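Side-chain contacts in uncharacterized protein lp_2219 (Lactobacillus plantarum, PDB 3HFQ), which is of unknown function but folds as a seven-bladed beta-propeller of the lactonase family and may hydrolyse a lactone: residues Gln2-Phe7 against Trp68-Gln73; Gln16-Gly21 against Gln40-Leu45; Ala155-Asp158 against Lys163-Val166; Thr231-Tyr236 against Ile278-Thr283; Val256-Arg259 against Leu264-Phe267. The protein carries 1 engineered substitution. All blocks are in the same frame, centred on the assembly; numbering follows the deposited sequence.

Contact 1. Residues Gln2-Phe7 against Trp68-Gln73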
# COMPACT_ATOMS: atom_id res chain seq x y z
N GLN A 2 13.50 9.82 17.66
CA GLN A 2 12.10 10.05 17.33
C GLN A 2 11.89 9.94 15.82
O GLN A 2 12.60 10.57 15.04
CB GLN A 2 11.66 11.44 17.81
CG GLN A 2 11.89 11.70 19.29
CD GLN A 2 11.43 13.09 19.71
OE1 GLN A 2 11.74 14.09 19.06
NE2 GLN A 2 10.68 13.15 20.81
N GLU A 3 10.91 9.14 15.42
CA GLU A 3 10.59 8.96 14.01
C GLU A 3 9.15 9.34 13.75
O GLU A 3 8.23 8.84 14.40
CB GLU A 3 10.84 7.51 13.59
CG GLU A 3 12.30 7.10 13.67
CD GLU A 3 12.53 5.67 13.23
OE1 GLU A 3 11.83 4.78 13.75
OE2 GLU A 3 13.42 5.44 12.38
N ARG A 4 8.96 10.24 12.79
CA ARG A 4 7.64 10.75 12.43
C ARG A 4 6.89 9.78 11.53
O ARG A 4 7.46 9.18 10.61
CB ARG A 4 7.81 12.09 11.72
CG ARG A 4 6.52 12.84 11.46
CD ARG A 4 6.84 14.14 10.76
NE ARG A 4 5.66 14.98 10.58
CZ ARG A 4 5.68 16.15 9.95
NH1 ARG A 4 6.82 16.60 9.44
NH2 ARG A 4 4.57 16.86 9.83
N ILE A 5 5.59 9.64 11.79
CA ILE A 5 4.72 8.74 11.04
C ILE A 5 3.44 9.48 10.65
O ILE A 5 2.91 10.26 11.44
CB ILE A 5 4.28 7.53 11.88
CG1 ILE A 5 5.49 6.86 12.52
CG2 ILE A 5 3.51 6.55 11.01
CD1 ILE A 5 5.12 5.79 13.55
N LEU A 6 2.95 9.22 9.44
CA LEU A 6 1.71 9.83 8.97
C LEU A 6 0.67 8.73 8.85
O LEU A 6 0.98 7.61 8.42
CB LEU A 6 1.91 10.51 7.61
CG LEU A 6 2.97 11.62 7.55
CD1 LEU A 6 2.93 12.28 6.17
CD2 LEU A 6 2.72 12.64 8.65
N PHE A 7 -0.57 9.03 9.24
CA PHE A 7 -1.65 8.06 9.19
C PHE A 7 -2.77 8.48 8.23
O PHE A 7 -3.34 9.56 8.38
CB PHE A 7 -2.26 7.88 10.58
CG PHE A 7 -1.31 7.32 11.60
CD1 PHE A 7 -0.87 6.00 11.52
CD2 PHE A 7 -0.86 8.11 12.65
CE1 PHE A 7 -0.01 5.47 12.49
CE2 PHE A 7 -0.00 7.59 13.62
CZ PHE A 7 0.42 6.27 13.54
N TRP A 68 0.01 18.42 -0.93
CA TRP A 68 0.35 19.26 0.22
C TRP A 68 1.85 19.42 0.35
O TRP A 68 2.61 18.53 -0.04
CB TRP A 68 -0.15 18.64 1.53
CG TRP A 68 -1.49 17.99 1.49
CD1 TRP A 68 -1.81 16.78 0.95
CD2 TRP A 68 -2.70 18.51 2.04
NE1 TRP A 68 -3.15 16.51 1.13
CE2 TRP A 68 -3.72 17.57 1.78
CE3 TRP A 68 -3.03 19.71 2.71
CZ2 TRP A 68 -5.04 17.76 2.21
CZ3 TRP A 68 -4.34 19.90 3.12
CH2 TRP A 68 -5.34 18.94 2.85
N GLN A 69 2.28 20.55 0.90
CA GLN A 69 3.70 20.77 1.16
C GLN A 69 3.84 20.66 2.67
O GLN A 69 3.17 21.39 3.41
CB GLN A 69 4.15 22.17 0.73
CG GLN A 69 5.57 22.51 1.19
CD GLN A 69 6.65 21.69 0.49
OE1 GLN A 69 6.89 21.85 -0.70
NE2 GLN A 69 7.29 20.79 1.23
N ILE A 70 4.68 19.74 3.13
CA ILE A 70 4.88 19.58 4.57
C ILE A 70 5.92 20.60 5.02
O ILE A 70 6.96 20.76 4.38
CB ILE A 70 5.39 18.16 4.91
CG1 ILE A 70 4.41 17.11 4.38
CG2 ILE A 70 5.56 18.02 6.42
CD1 ILE A 70 2.99 17.30 4.85
N ASP A 71 5.63 21.29 6.12
CA ASP A 71 6.54 22.29 6.68
C ASP A 71 6.54 22.10 8.19
O ASP A 71 5.63 22.56 8.88
CB ASP A 71 6.05 23.70 6.31
CG ASP A 71 6.90 24.80 6.92
OD1 ASP A 71 8.07 24.53 7.27
OD2 ASP A 71 6.41 25.94 7.05
N GLY A 72 7.56 21.41 8.68
CA GLY A 72 7.63 21.14 10.11
C GLY A 72 6.49 20.20 10.44
O GLY A 72 6.24 19.24 9.71
N GLN A 73 5.77 20.48 11.52
CA GLN A 73 4.64 19.65 11.93
C GLN A 73 3.32 20.15 11.35
O GLN A 73 2.26 19.92 11.92
CB GLN A 73 4.55 19.61 13.46
CG GLN A 73 5.70 18.87 14.12
CD GLN A 73 5.62 17.37 13.90
OE1 GLN A 73 4.88 16.67 14.59
NE2 GLN A 73 6.38 16.88 12.93
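Arg4 reaches from strand 2-9 to the turn at Gly72 and Gln73, and almost everything that meets here meets its guanidinium group. The side chain runs fully extended from the backbone, CG anti to N (chi1 -171°), and this straight arm carries the planar end across a gap that the two backbones leave wide. The carbonyl oxygen of Gly72 lies at the edge of the group, near its plane, and is approached by both terminal nitrogens: Arg4 NH1 is 2.7 Å from Gly72 O and Arg4 NH2 is 2.9 Å from it. Sharing one acceptor bends both bonds, and both are weak. The stronger partner of Arg4 is Gln20 of strand 17-24, whose OE1 accepts from Arg4 NH2 and whose NE2 donates to Gln73 O. Gln73 passes alongside in the opposite direction and folds back at chi2, which brings its amide over one face of the guanidinium with the planes 49° apart. Gln73 NE2 stands 3.1 Å from Arg4 NE, but both are donors, so no hydrogen bond joins them. Ile70 offers a methyl obliquely, CG2 lying 3.6 Å from Arg4 NH1. An alanine here would remove the whole arm, and Gly72 O and Gln20 OE1 would probably lose their arginine donors while the Gln73 amide lost the surface it lies on. Leu36 of strand 29-38 touches the Arg4 side chain. The contact thus ties one propeller blade, at its strand 2-9, to the turn between strands 62-71 and 74-84 of the next.

Contact 2. Residues Gln16-Gly21 against Gln40-Leu45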
# COMPACT_ATOMS: atom_id res chain seq x y z
N GLN A 16 -10.85 13.21 11.10
CA GLN A 16 -10.92 14.52 10.45
C GLN A 16 -9.91 14.63 9.31
O GLN A 16 -9.77 15.70 8.70
CB GLN A 16 -10.67 15.64 11.47
CG GLN A 16 -11.78 15.81 12.48
CD GLN A 16 -11.50 16.93 13.45
OE1 GLN A 16 -10.48 16.94 14.14
NE2 GLN A 16 -12.41 17.90 13.52
N GLY A 17 -9.20 13.54 9.03
CA GLY A 17 -8.23 13.58 7.94
C GLY A 17 -6.95 12.81 8.17
O GLY A 17 -6.96 11.66 8.61
N ILE A 18 -5.83 13.46 7.87
CA ILE A 18 -4.51 12.86 8.02
C ILE A 18 -3.92 13.19 9.39
O ILE A 18 -3.85 14.36 9.78
CB ILE A 18 -3.55 13.37 6.91
CG1 ILE A 18 -4.15 13.06 5.54
CG2 ILE A 18 -2.19 12.71 7.05
CD1 ILE A 18 -3.44 13.72 4.39
N TYR A 19 -3.51 12.16 10.12
CA TYR A 19 -2.92 12.35 11.43
C TYR A 19 -1.42 12.11 11.39
O TYR A 19 -0.89 11.58 10.41
CB TYR A 19 -3.57 11.41 12.47
CG TYR A 19 -5.02 11.73 12.74
CD1 TYR A 19 -6.02 11.30 11.86
CD2 TYR A 19 -5.40 12.51 13.83
CE1 TYR A 19 -7.35 11.64 12.06
CE2 TYR A 19 -6.74 12.86 14.04
CZ TYR A 19 -7.71 12.43 13.15
OH TYR A 19 -9.02 12.77 13.33
N GLN A 20 -0.73 12.52 12.45
CA GLN A 20 0.71 12.33 12.52
C GLN A 20 1.10 11.90 13.92
O GLN A 20 0.48 12.30 14.91
CB GLN A 20 1.44 13.62 12.11
CG GLN A 20 1.34 14.78 13.09
CD GLN A 20 1.90 16.07 12.52
OE1 GLN A 20 2.89 16.05 11.78
NE2 GLN A 20 1.29 17.20 12.86
N GLY A 21 2.13 11.07 14.00
CA GLY A 21 2.57 10.59 15.30
C GLY A 21 4.07 10.45 15.36
O GLY A 21 4.80 10.83 14.44
N GLN A 40 -10.96 14.89 3.39
CA GLN A 40 -11.88 13.76 3.36
C GLN A 40 -11.33 12.49 2.71
O GLN A 40 -10.76 12.53 1.62
CB GLN A 40 -13.18 14.16 2.66
CG GLN A 40 -14.03 15.14 3.45
CD GLN A 40 -14.51 14.56 4.77
OE1 GLN A 40 -15.24 13.56 4.79
NE2 GLN A 40 -14.10 15.17 5.87
N ASN A 41 -11.53 11.37 3.39
CA ASN A 41 -11.12 10.04 2.94
C ASN A 41 -9.70 9.89 2.39
O ASN A 41 -9.50 9.37 1.29
CB ASN A 41 -12.12 9.50 1.92
CG ASN A 41 -13.29 8.77 2.56
OD1 ASN A 41 -13.54 8.88 3.76
ND2 ASN A 41 -14.03 8.02 1.75
N PRO A 42 -8.69 10.34 3.16
CA PRO A 42 -7.30 10.22 2.70
C PRO A 42 -6.82 8.81 3.04
O PRO A 42 -5.95 8.63 3.89
CB PRO A 42 -6.59 11.29 3.52
CG PRO A 42 -7.31 11.18 4.85
CD PRO A 42 -8.77 11.09 4.43
N THR A 43 -7.39 7.82 2.35
CA THR A 43 -7.09 6.41 2.60
C THR A 43 -5.71 5.90 2.21
O THR A 43 -5.33 4.79 2.60
CB THR A 43 -8.16 5.50 1.96
OG1 THR A 43 -8.06 5.58 0.54
CG2 THR A 43 -9.55 5.94 2.39
N TYR A 44 -4.97 6.67 1.42
CA TYR A 44 -3.61 6.27 1.08
C TYR A 44 -2.76 7.52 0.89
O TYR A 44 -3.26 8.55 0.43
CB TYR A 44 -3.55 5.39 -0.18
CG TYR A 44 -2.47 4.33 -0.06
CD1 TYR A 44 -2.69 3.17 0.69
CD2 TYR A 44 -1.21 4.51 -0.63
CE1 TYR A 44 -1.68 2.22 0.86
CE2 TYR A 44 -0.19 3.57 -0.47
CZ TYR A 44 -0.43 2.42 0.28
OH TYR A 44 0.57 1.49 0.44
N LEU A 45 -1.49 7.42 1.26
CA LEU A 45 -0.56 8.53 1.21
C LEU A 45 0.75 8.20 0.50
O LEU A 45 1.21 7.06 0.53
CB LEU A 45 -0.22 8.98 2.63
CG LEU A 45 -1.40 9.22 3.59
CD1 LEU A 45 -0.86 9.40 5.01
CD2 LEU A 45 -2.19 10.44 3.13
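Ile18 is the knot of this buried contact, touching Pro42 with one part of its side chain and Leu45 with another. Its CG1 lies beside the backbone N (chi1 -57°), which brings that branch up to the CB-CG edge of the proline ring: Ile18 CG1 is 3.6 Å from Pro42 CB. The terminal methyl goes on to Leu45, with Ile18 CD1 3.7 Å from Leu45 CD2, while the other branch, Ile18 CG2, rests 4.1 Å from Leu45 CD1. Ile18 slides past both partners in the opposite direction, so the side chains overlap along their flanks. The proline ring also lies against the main chain, Pro42 CG being 3.7 Å from the carbonyl carbon of Gly17. No hydrogen bond crosses; the join is apolar throughout.

What sets these groups in place lies one step further out. Pro42 is the centre of an inverse gamma turn, closed by a weak bond of 2.8 Å from Thr43 N to Asn41 O. Gly17 has backbone angles (phi 142°, psi -133°) at which a side chain would jam against the preceding carbonyl, so glycine is called for. The Tyr19 side chain lies back along the chain, and its hydroxyl receives the N-H of Gln16, Gln16 N to Tyr19 OH being 2.9 Å. Thr9 of the neighbouring strand touches the Pro42 ring and bonds Gly17 O, and Ser55 touches both Ile18 and Leu45. Residues 40-45 lead from outer strand 29-38 of one blade to strand 45-47 of the next, so this is the blade-to-blade crossing of a beta-propeller, packed against the blade it leaves.

Contact 3. Residues Ala155-Asp158 against Lys163-Val166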
# COMPACT_ATOMS: atom_id res chain seq x y z
N ALA A 155 3.89 -1.22 -12.58
CA ALA A 155 3.10 -2.42 -12.32
C ALA A 155 1.73 -1.94 -11.88
O ALA A 155 1.62 -1.13 -10.95
CB ALA A 155 3.76 -3.25 -11.23
N VAL A 156 0.69 -2.43 -12.54
CA VAL A 156 -0.69 -2.05 -12.24
C VAL A 156 -1.49 -3.32 -11.97
O VAL A 156 -1.60 -4.20 -12.82
CB VAL A 156 -1.30 -1.27 -13.43
CG1 VAL A 156 -2.76 -0.91 -13.14
CG2 VAL A 156 -0.48 -0.01 -13.69
N ILE A 157 -2.06 -3.42 -10.77
CA ILE A 157 -2.81 -4.61 -10.37
C ILE A 157 -4.32 -4.47 -10.42
O ILE A 157 -4.88 -3.55 -9.83
CB ILE A 157 -2.40 -5.03 -8.94
CG1 ILE A 157 -0.88 -5.21 -8.87
CG2 ILE A 157 -3.11 -6.32 -8.54
CD1 ILE A 157 -0.36 -5.44 -7.46
N ASP A 158 -4.99 -5.40 -11.10
CA ASP A 158 -6.44 -5.39 -11.22
C ASP A 158 -7.02 -6.53 -10.39
O ASP A 158 -6.97 -7.70 -10.79
CB ASP A 158 -6.85 -5.56 -12.69
CG ASP A 158 -8.32 -5.25 -12.93
OD1 ASP A 158 -9.14 -5.52 -12.04
OD2 ASP A 158 -8.64 -4.75 -14.03
N LYS A 163 -5.53 -9.78 -12.82
CA LYS A 163 -4.40 -9.51 -13.70
C LYS A 163 -3.41 -8.50 -13.14
O LYS A 163 -3.78 -7.59 -12.39
CB LYS A 163 -4.90 -9.00 -15.06
CG LYS A 163 -5.66 -10.04 -15.87
CD LYS A 163 -6.29 -9.41 -17.11
CE LYS A 163 -7.10 -10.42 -17.91
NZ LYS A 163 -6.26 -11.52 -18.46
N VAL A 164 -2.15 -8.68 -13.52
CA VAL A 164 -1.10 -7.76 -13.11
C VAL A 164 -0.50 -7.23 -14.41
O VAL A 164 0.14 -7.98 -15.16
CB VAL A 164 0.01 -8.44 -12.28
CG1 VAL A 164 1.08 -7.41 -11.92
CG2 VAL A 164 -0.57 -9.05 -11.01
N TYR A 165 -0.73 -5.96 -14.68
CA TYR A 165 -0.22 -5.32 -15.88
C TYR A 165 1.12 -4.64 -15.61
O TYR A 165 1.41 -4.23 -14.48
CB TYR A 165 -1.17 -4.23 -16.37
CG TYR A 165 -2.54 -4.68 -16.82
CD1 TYR A 165 -3.57 -4.88 -15.89
CD2 TYR A 165 -2.82 -4.85 -18.17
CE1 TYR A 165 -4.84 -5.25 -16.31
CE2 TYR A 165 -4.09 -5.22 -18.59
CZ TYR A 165 -5.10 -5.41 -17.66
OH TYR A 165 -6.36 -5.76 -18.09
N VAL A 166 1.93 -4.54 -16.65
CA VAL A 166 3.18 -3.82 -16.57
C VAL A 166 3.10 -2.84 -17.73
O VAL A 166 2.87 -3.25 -18.87
CB VAL A 166 4.41 -4.72 -16.74
CG1 VAL A 166 5.67 -3.86 -16.81
CG2 VAL A 166 4.52 -5.68 -15.55
O HOH W 1 -8.29 -5.80 -16.36
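Val156 and Tyr165 face each other as a hydrogen-bonded antiparallel pair, Val156 N to Tyr165 O and Tyr165 N to Val156 O both spanning 2.7 Å. A second such pair follows at Asp158 and Lys163, where the bond from Asp158 N to Lys163 O (2.8 Å) is nearly straight and the return bond is longer.

The conformation of Tyr165 governs the face it shares with Val156 and Asp158. With CG beside the backbone N (chi1 -64°), the ring runs back along the hairpin and turns an edge to the other strand: Val156 O lies in the ring plane, 3.7 Å from Tyr165 CD1, and Asp158 CB is 4.2 Å from Tyr165 CE1. The hydroxyl is thereby brought level with the aspartate. Asp158 places its carboxylate anti to N (chi1 -167°), and one water joins the two ends, accepting from Tyr165 OH and donating to Asp158 OD2, each at 2.6 Å. Ser141 also bonds OD2, whereas His142 N and Ser161 N both reach OD1, so the carboxylate is fixed at each oxygen. Lys163 leads its chain away from the hairpin to Thr182. On the reverse face, Ile157 CG1 meets Val164 CG1 at 4.2 Å.

Strands 154-158 and 163-169 are the middle pair of a four-stranded blade, between 143-148 and 175-182. The face of Ile157 packs on Pro189 and Leu192 of the following blade, while Tyr165, on the other face, makes an edge-to-face stack with His129, in the loop that enters this blade.

Contact 4. Residues Thr231-Tyr236 against Ile278-Thr283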
# COMPACT_ATOMS: atom_id res chain seq x y z
N THR A 231 -1.85 -17.26 3.59
CA THR A 231 -1.49 -16.25 4.58
C THR A 231 -2.19 -16.46 5.92
O THR A 231 -1.96 -15.71 6.86
CB THR A 231 -1.80 -14.82 4.07
OG1 THR A 231 -3.21 -14.65 3.95
CG2 THR A 231 -1.15 -14.60 2.70
N ILE A 232 -3.02 -17.50 5.99
CA ILE A 232 -3.76 -17.83 7.22
C ILE A 232 -3.84 -19.35 7.37
O ILE A 232 -3.53 -20.09 6.44
CB ILE A 232 -5.20 -17.27 7.19
CG1 ILE A 232 -5.92 -17.75 5.93
CG2 ILE A 232 -5.18 -15.75 7.27
CD1 ILE A 232 -7.40 -17.40 5.89
N PRO A 233 -4.26 -19.83 8.56
CA PRO A 233 -4.37 -21.27 8.79
C PRO A 233 -5.25 -21.95 7.75
O PRO A 233 -6.22 -21.36 7.26
CB PRO A 233 -4.96 -21.35 10.19
CG PRO A 233 -4.35 -20.16 10.86
CD PRO A 233 -4.53 -19.09 9.80
N ALA A 234 -4.92 -23.19 7.42
CA ALA A 234 -5.68 -23.95 6.43
C ALA A 234 -7.13 -24.18 6.85
O ALA A 234 -8.01 -24.30 6.00
CB ALA A 234 -4.99 -25.28 6.17
N ASP A 235 -7.38 -24.22 8.16
CA ASP A 235 -8.74 -24.46 8.64
C ASP A 235 -9.56 -23.21 8.97
O ASP A 235 -10.72 -23.33 9.36
CB ASP A 235 -8.71 -25.39 9.86
CG ASP A 235 -7.79 -24.89 10.95
OD1 ASP A 235 -7.39 -23.71 10.91
OD2 ASP A 235 -7.46 -25.69 11.86
N TYR A 236 -8.98 -22.02 8.82
CA TYR A 236 -9.72 -20.80 9.10
C TYR A 236 -10.63 -20.50 7.91
O TYR A 236 -10.18 -20.00 6.88
CB TYR A 236 -8.79 -19.62 9.34
CG TYR A 236 -9.49 -18.43 9.97
CD1 TYR A 236 -9.87 -18.46 11.31
CD2 TYR A 236 -9.82 -17.31 9.21
CE1 TYR A 236 -10.56 -17.39 11.89
CE2 TYR A 236 -10.52 -16.24 9.77
CZ TYR A 236 -10.89 -16.29 11.11
OH TYR A 236 -11.59 -15.24 11.66
N ILE A 278 6.74 -18.20 9.27
CA ILE A 278 7.43 -18.39 10.54
C ILE A 278 6.70 -17.77 11.73
O ILE A 278 7.06 -18.03 12.88
CB ILE A 278 8.88 -17.85 10.50
CG1 ILE A 278 8.88 -16.35 10.25
CG2 ILE A 278 9.67 -18.57 9.40
CD1 ILE A 278 10.23 -15.70 10.48
N GLN A 279 5.69 -16.95 11.46
CA GLN A 279 4.94 -16.32 12.55
C GLN A 279 3.60 -15.69 12.14
O GLN A 279 3.46 -15.16 11.04
CB GLN A 279 5.80 -15.25 13.25
CG GLN A 279 5.06 -14.47 14.34
CD GLN A 279 5.92 -13.42 15.04
OE1 GLN A 279 6.74 -12.75 14.41
NE2 GLN A 279 5.71 -13.26 16.34
N GLN A 280 2.64 -15.78 13.05
CA GLN A 280 1.31 -15.20 12.89
C GLN A 280 1.11 -14.43 14.20
O GLN A 280 1.08 -15.04 15.26
CB GLN A 280 0.23 -16.28 12.77
CG GLN A 280 0.15 -16.98 11.41
CD GLN A 280 -0.62 -16.19 10.37
OE1 GLN A 280 -0.87 -16.68 9.26
NE2 GLN A 280 -0.99 -14.95 10.71
N ILE A 281 1.00 -13.11 14.13
CA ILE A 281 0.83 -12.32 15.34
C ILE A 281 -0.34 -11.35 15.23
O ILE A 281 -0.48 -10.62 14.25
CB ILE A 281 2.13 -11.55 15.68
CG1 ILE A 281 1.98 -10.80 17.01
CG2 ILE A 281 2.49 -10.60 14.54
CD1 ILE A 281 3.29 -10.30 17.58
N SER A 282 -1.20 -11.35 16.25
CA SER A 282 -2.37 -10.48 16.27
C SER A 282 -1.99 -9.01 16.13
O SER A 282 -0.96 -8.58 16.63
CB SER A 282 -3.15 -10.68 17.57
OG SER A 282 -4.22 -9.76 17.67
N THR A 283 -2.85 -8.25 15.45
CA THR A 283 -2.63 -6.82 15.28
C THR A 283 -3.30 -6.04 16.41
O THR A 283 -3.27 -4.81 16.44
CB THR A 283 -3.17 -6.33 13.92
OG1 THR A 283 -4.58 -6.61 13.82
CG2 THR A 283 -2.44 -7.02 12.77
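Gln280 brings its amide end up to the main chain at Thr231 and Ile232, and this is the close part of an otherwise sparse contact. The side chain leaves strand 275-282 with CG beside the backbone N (chi1 -77°) and then bends at chi2, so that the amide turns in toward the neighbouring loop. There Gln280 OE1 is placed 2.8 Å from Thr231 O, but the amide is probably turned over in the model, and whether its oxygen or its nitrogen faces Thr231 O is not settled. Ile232 contributes backbone more than side chain: its CA comes up to the amide end, while its own CB points away.

Past Ile232 the packing thins. Pro233 approaches the amide end more distantly, by its CD, and then the chain swings off in a type I turn closed by Tyr236 N to Pro233 O at 3.2 Å. Ala234 and Asp235 on that turn are exposed, and Asp235 and Tyr236 meet a crystal neighbour.

The loop carries the chain from outer strand 222-230 of one blade into strand 241-247 of the next, whose own outer strand, 275-282, supplies Gln280. Asn258 and Ala265, on the two middle strands of that blade, touch the glutamine side chain.

Contact 5. Residues Val256-Arg259 against Leu264-Phe267. With PO4 (phosphate ion), chain C.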
# COMPACT_ATOMS: atom_id res chain seq x y z
N VAL A 256 2.73 -9.67 5.67
CA VAL A 256 1.43 -9.40 5.06
C VAL A 256 0.38 -9.28 6.16
O VAL A 256 0.45 -9.96 7.18
CB VAL A 256 1.02 -10.52 4.06
CG1 VAL A 256 0.81 -11.84 4.78
CG2 VAL A 256 -0.24 -10.12 3.31
N SER A 257 -0.59 -8.37 5.97
CA SER A 257 -1.64 -8.20 6.97
C SER A 257 -2.92 -8.92 6.53
O SER A 257 -3.24 -8.98 5.34
CB SER A 257 -1.91 -6.71 7.21
OG SER A 257 -2.37 -6.06 6.04
N ASN A 258 -3.63 -9.46 7.52
CA ASN A 258 -4.87 -10.19 7.27
C ASN A 258 -6.06 -9.52 7.95
O ASN A 258 -6.07 -9.33 9.16
CB ASN A 258 -4.74 -11.62 7.81
CG ASN A 258 -3.73 -12.46 7.05
OD1 ASN A 258 -2.70 -12.87 7.59
ND2 ASN A 258 -4.01 -12.71 5.78
N ARG A 259 -7.06 -9.15 7.15
CA ARG A 259 -8.27 -8.52 7.68
C ARG A 259 -9.31 -9.61 7.89
O ARG A 259 -9.85 -10.17 6.94
CB ARG A 259 -8.81 -7.48 6.70
CG ARG A 259 -7.94 -6.25 6.56
CD ARG A 259 -8.43 -5.40 5.41
NE ARG A 259 -8.19 -6.06 4.13
CZ ARG A 259 -8.45 -5.51 2.95
NH1 ARG A 259 -8.97 -4.29 2.89
NH2 ARG A 259 -8.18 -6.17 1.83
N LEU A 264 -0.53 -10.31 11.37
CA LEU A 264 0.52 -9.98 10.42
C LEU A 264 1.16 -11.35 10.32
O LEU A 264 1.46 -11.98 11.34
CB LEU A 264 1.53 -8.98 10.99
CG LEU A 264 1.11 -7.52 11.19
CD1 LEU A 264 2.36 -6.68 11.40
CD2 LEU A 264 0.35 -7.01 9.97
N ALA A 265 1.33 -11.85 9.10
CA ALA A 265 1.96 -13.15 8.91
C ALA A 265 3.37 -12.86 8.42
O ALA A 265 3.57 -12.05 7.51
CB ALA A 265 1.20 -13.97 7.87
N VAL A 266 4.35 -13.51 9.03
CA VAL A 266 5.75 -13.30 8.68
C VAL A 266 6.31 -14.50 7.93
O VAL A 266 6.15 -15.65 8.37
CB VAL A 266 6.60 -13.07 9.94
CG1 VAL A 266 8.01 -12.66 9.55
CG2 VAL A 266 5.95 -12.02 10.83
N PHE A 267 6.97 -14.23 6.81
CA PHE A 267 7.56 -15.28 5.99
C PHE A 267 9.05 -15.06 5.80
O PHE A 267 9.50 -13.92 5.62
CB PHE A 267 6.93 -15.33 4.60
CG PHE A 267 5.47 -15.68 4.59
CD1 PHE A 267 4.51 -14.71 4.88
CD2 PHE A 267 5.05 -16.97 4.27
CE1 PHE A 267 3.16 -15.02 4.85
CE2 PHE A 267 3.70 -17.29 4.24
CZ PHE A 267 2.75 -16.32 4.53
P PO4 C . -10.07 -3.42 -0.58
O1 PO4 C . -11.35 -3.69 0.29
O2 PO4 C . -8.78 -3.69 0.28
O3 PO4 C . -10.07 -4.36 -1.84
O4 PO4 C . -10.06 -1.91 -1.05
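The beta hairpin of strands 253-259 and 263-269, in the middle of one propeller blade, is joined here by Val256 and Ala265, a hydrogen-bonded antiparallel pair: Ala265 N donates to Val256 O at 2.8 Å, and Val256 N to Ala265 O at 3.1 Å. On their face, Val256 sets CG1 between the backbone N and carbonyl (chi1 65°), which presses that methyl onto Ala265 CB at 3.8 Å and against the ring edge of Phe267, with CE1 at 4.0 Å. On the opposite face Leu264 lays CD2 against Ser257 CB at 3.6 Å, while Ser257 OG bonds to Pro288 O and Ala244 N.

Past the pairing, Arg259 leads out to a phosphate ion, probably from the crystallisation liquor. A bend at chi3 (-69°) turns the guanidinium so that phosphorus lies in its plane, at its edge; Arg259 NH1 is 2.7 Å and Arg259 NH2 3.0 Å from phosphate O2, two bonds on one oxygen. Gly241 O holds Arg259 NE, and Ala242 O and Glu206 hold NH2, fixing the group's rotation. A leucine in its place would probably leave phosphate O2 without these two donors and take a salt-bridge partner from Glu206.

Arg190 and His144 also bond the ion. Such a gathering of donors from three successive blades is consistent with a pocket suited to an anionic ligand, though which natural ligand, if any, is not known.

How the contacts relate
The five contacts sit round one ring of blades. Contacts 1 and 2 adjoin, centres 12 Å apart, because strands 2-9 and 17-24 are neighbours in one sheet; contact 2 is nested in the loop that contact 1 closes, and a probable backbone hydrogen bond, Gly21 N to Ile5 O at 2.8 Å, joins the two. Contacts 4 and 5 are closer still, centres 7 Å apart, with contact 5 nested inside contact 4; the classic beta bulge of Ile278 and Gln279 opposite Val266 joins them. Contact 3 stands by itself, its centre 22 Å from that of contact 5, yet His144 of its blade shares the phosphate with Arg259. Contacts 1 and 3 lie on opposite sides of the chain's centre.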